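Protection of telomeres protein 1 (Schizosaccharomyces pombe, PDB 4HID) binds single-stranded telomeric DNA of the consensus GGTTAC, protects the 3' overhang of chromosome ends and regulates telomerase and telomere length. Local coordinates at residues V89-V94 / L104-H109. The protein carries 1 engineered substitution. Residues are numbered along the deposited sequence; the frame is centred on the assembly and turned at random.
With nucleotides of chain B.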
loop_
_atom_site.group_PDB
_atom_site.type_symbol
_atom_site.label_atom_id
_atom_site.label_comp_id
_atom_site.label_asym_id
_atom_site.label_seq_id
_atom_site.Cartn_x
_atom_site.Cartn_y
_atom_site.Cartn_z
ATOM N N VAL A 89 -6.137 4.265 3.828
ATOM C CA VAL A 89 -5.481 3.701 5.000
ATOM C C VAL A 89 -4.276 4.528 5.447
ATOM O O VAL A 89 -3.648 5.217 4.653
ATOM C CB VAL A 89 -5.050 2.238 4.766
ATOM C CG1 VAL A 89 -6.254 1.371 4.434
ATOM C CG2 VAL A 89 -4.001 2.154 3.668
ATOM N N VAL A 90 -3.971 4.451 6.736
ATOM C CA VAL A 90 -2.661 4.824 7.241
ATOM C C VAL A 90 -1.906 3.587 7.711
ATOM O O VAL A 90 -2.403 2.811 8.526
ATOM C CB VAL A 90 -2.768 5.843 8.398
ATOM C CG1 VAL A 90 -3.726 5.344 9.463
ATOM C CG2 VAL A 90 -1.399 6.127 8.990
ATOM N N MET A 91 -0.706 3.404 7.179
ATOM C CA MET A 91 0.133 2.279 7.557
ATOM C C MET A 91 1.406 2.764 8.239
ATOM O O MET A 91 2.035 3.718 7.792
ATOM C CB MET A 91 0.448 1.417 6.333
ATOM C CG MET A 91 -0.790 1.070 5.511
ATOM S SD MET A 91 -0.480 0.029 4.072
ATOM C CE MET A 91 0.804 -1.036 4.701
ATOM N N LYS A 92 1.764 2.108 9.338
ATOM C CA LYS A 92 2.677 2.684 10.317
ATOM C C LYS A 92 3.808 1.715 10.636
ATOM O O LYS A 92 3.570 0.593 11.064
ATOM C CB LYS A 92 1.928 3.065 11.594
ATOM C CG LYS A 92 1.315 4.454 11.565
ATOM C CD LYS A 92 0.544 4.746 12.838
ATOM C CE LYS A 92 -0.452 5.871 12.626
ATOM N NZ LYS A 92 -1.227 6.183 13.859
ATOM N N ASN A 93 5.037 2.163 10.412
ATOM C CA ASN A 93 6.219 1.365 10.704
ATOM C C ASN A 93 6.187 -0.013 10.048
ATOM O O ASN A 93 6.570 -1.009 10.652
ATOM C CB ASN A 93 6.412 1.240 12.214
ATOM C CG ASN A 93 6.392 2.585 12.910
ATOM O OD1 ASN A 93 7.234 3.438 12.654
ATOM N ND2 ASN A 93 5.423 2.781 13.790
ATOM N N VAL A 94 5.743 -0.061 8.799
ATOM C CA VAL A 94 5.764 -1.307 8.055
ATOM C C VAL A 94 7.160 -1.557 7.497
ATOM O O VAL A 94 7.916 -0.629 7.245
ATOM C CB VAL A 94 4.738 -1.315 6.907
ATOM C CG1 VAL A 94 3.338 -1.056 7.446
ATOM C CG2 VAL A 94 5.112 -0.286 5.862
ATOM N N LEU A 104 10.096 -3.213 -5.184
ATOM C CA LEU A 104 9.893 -2.858 -3.789
ATOM C C LEU A 104 8.472 -3.161 -3.331
ATOM O O LEU A 104 7.506 -2.867 -4.026
ATOM C CB LEU A 104 10.208 -1.377 -3.567
ATOM C CG LEU A 104 9.986 -0.795 -2.171
ATOM C CD1 LEU A 104 10.891 -1.460 -1.156
ATOM C CD2 LEU A 104 10.207 0.699 -2.186
ATOM N N GLU A 105 8.317 -3.701 -2.252
ATOM C CA GLU A 105 7.018 -3.939 -1.656
ATOM C C GLU A 105 7.132 -3.776 -0.150
ATOM O O GLU A 105 8.226 -3.666 0.387
ATOM C CB GLU A 105 6.487 -5.327 -2.015
ATOM C CG GLU A 105 7.279 -6.487 -1.446
ATOM C CD GLU A 105 6.891 -7.802 -2.084
ATOM O OE1 GLU A 105 5.803 -8.314 -1.776
ATOM O OE2 GLU A 105 7.665 -8.319 -2.907
ATOM N N CYS A 106 5.997 -3.745 0.527
ATOM C CA CYS A 106 6.007 -3.623 1.976
ATOM C C CYS A 106 5.308 -4.822 2.612
ATOM O O CYS A 106 4.566 -5.538 1.951
ATOM C CB CYS A 106 5.398 -2.297 2.433
ATOM S SG CYS A 106 3.623 -2.184 2.300
ATOM N N ILE A 107 5.571 -5.043 3.892
ATOM C CA ILE A 107 5.107 -6.243 4.563
ATOM C C ILE A 107 4.656 -5.971 5.988
ATOM O O ILE A 107 5.400 -5.397 6.774
ATOM C CB ILE A 107 6.247 -7.282 4.644
ATOM C CG1 ILE A 107 6.929 -7.444 3.283
ATOM C CG2 ILE A 107 5.734 -8.608 5.180
ATOM C CD1 ILE A 107 6.091 -8.161 2.254
ATOM N N LEU A 108 3.466 -6.446 6.331
ATOM C CA LEU A 108 3.035 -6.477 7.718
ATOM C C LEU A 108 3.161 -7.913 8.224
ATOM O O LEU A 108 2.309 -8.751 7.959
ATOM C CB LEU A 108 1.606 -5.954 7.866
ATOM C CG LEU A 108 1.447 -4.432 7.905
ATOM C CD1 LEU A 108 0.013 -4.042 8.190
ATOM C CD2 LEU A 108 2.379 -3.814 8.929
ATOM N N HIS A 109 4.251 -8.186 8.932
ATOM C CA HIS A 109 4.578 -9.532 9.387
ATOM C C HIS A 109 4.086 -9.763 10.805
ATOM O O HIS A 109 3.819 -8.816 11.536
ATOM C CB HIS A 109 6.089 -9.745 9.341
ATOM C CG HIS A 109 6.856 -8.823 10.237
ATOM N ND1 HIS A 109 7.353 -7.612 9.808
ATOM C CD2 HIS A 109 7.210 -8.935 11.539
ATOM C CE1 HIS A 109 7.983 -7.019 10.807
ATOM N NE2 HIS A 109 7.910 -7.801 11.868
ATOM O "O5'" DG B 1 10.257 -16.085 4.878
ATOM C "C5'" DG B 1 10.066 -17.166 3.985
ATOM C "C4'" DG B 1 8.635 -17.665 4.024
ATOM O "O4'" DG B 1 7.962 -17.162 5.206
ATOM C "C3'" DG B 1 7.765 -17.255 2.845
ATOM O "O3'" DG B 1 6.930 -18.351 2.518
ATOM C "C2'" DG B 1 6.968 -16.076 3.401
ATOM C "C1'" DG B 1 6.763 -16.508 4.847
ATOM N N9 DG B 1 6.554 -15.423 5.806
ATOM C C8 DG B 1 7.318 -14.294 5.955
ATOM N N7 DG B 1 6.901 -13.506 6.902
ATOM C C5 DG B 1 5.788 -14.153 7.419
ATOM C C6 DG B 1 4.917 -13.776 8.471
ATOM O O6 DG B 1 4.954 -12.761 9.177
ATOM N N1 DG B 1 3.915 -14.714 8.675
ATOM C C2 DG B 1 3.776 -15.873 7.956
ATOM N N2 DG B 1 2.746 -16.656 8.300
ATOM N N3 DG B 1 4.584 -16.239 6.971
ATOM C C4 DG B 1 5.565 -15.334 6.755
#
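Val94 and Leu108 meet through their methyl groups: CG1 of Val94 lies 3.3 Å from Leu108 CD2, tighter than an ordinary carbon-carbon contact, and 3.9 Å from Leu108 CG. The two side chains run at a slant to one another. With chi1 at -81°, Leu108 CG stands anti to its own carbonyl carbon, and the CD2 branch reaches the valine. The other methyl of Val94, CG2, packs 4.0 Å from CB of Cys106. Ile107, between Cys106 and Leu108 in sequence, directs its side chain away, and Ile107 O lies 4.1 Å from Val94 CB.

Met91 adds to the apolar packing: bent at chi3 (36°), it brings its methyl CE to 3.9 Å from Cys106 SG. Ile120 of strand 119-123 touches both Met91 and Leu108, Phe19 touches Met91 and Val94, and strand 67-71 meets Cys106 and Leu108 through Cys69 and Leu71.

No hydrogen bond joins residues 89-94 to 104-109. The chain turns a corner at Asn93, where Asn93 and Val94 both face Cys17 in a G1 beta bulge. Just past Leu108, His109 CB lies 3.2 Å from O6 of the first guanine, DG1 of chain B, and His109 O accepts a hydrogen bond from His75.

Largely apolar and buried, the contact lies on the hairpin of strands 88-98 and 104-108 in the OB fold of the single-stranded DNA-binding domain. Before and at the corner the segments meet mainly through side chains, and the strand packed here runs into His109, which touches DG1 of chain B.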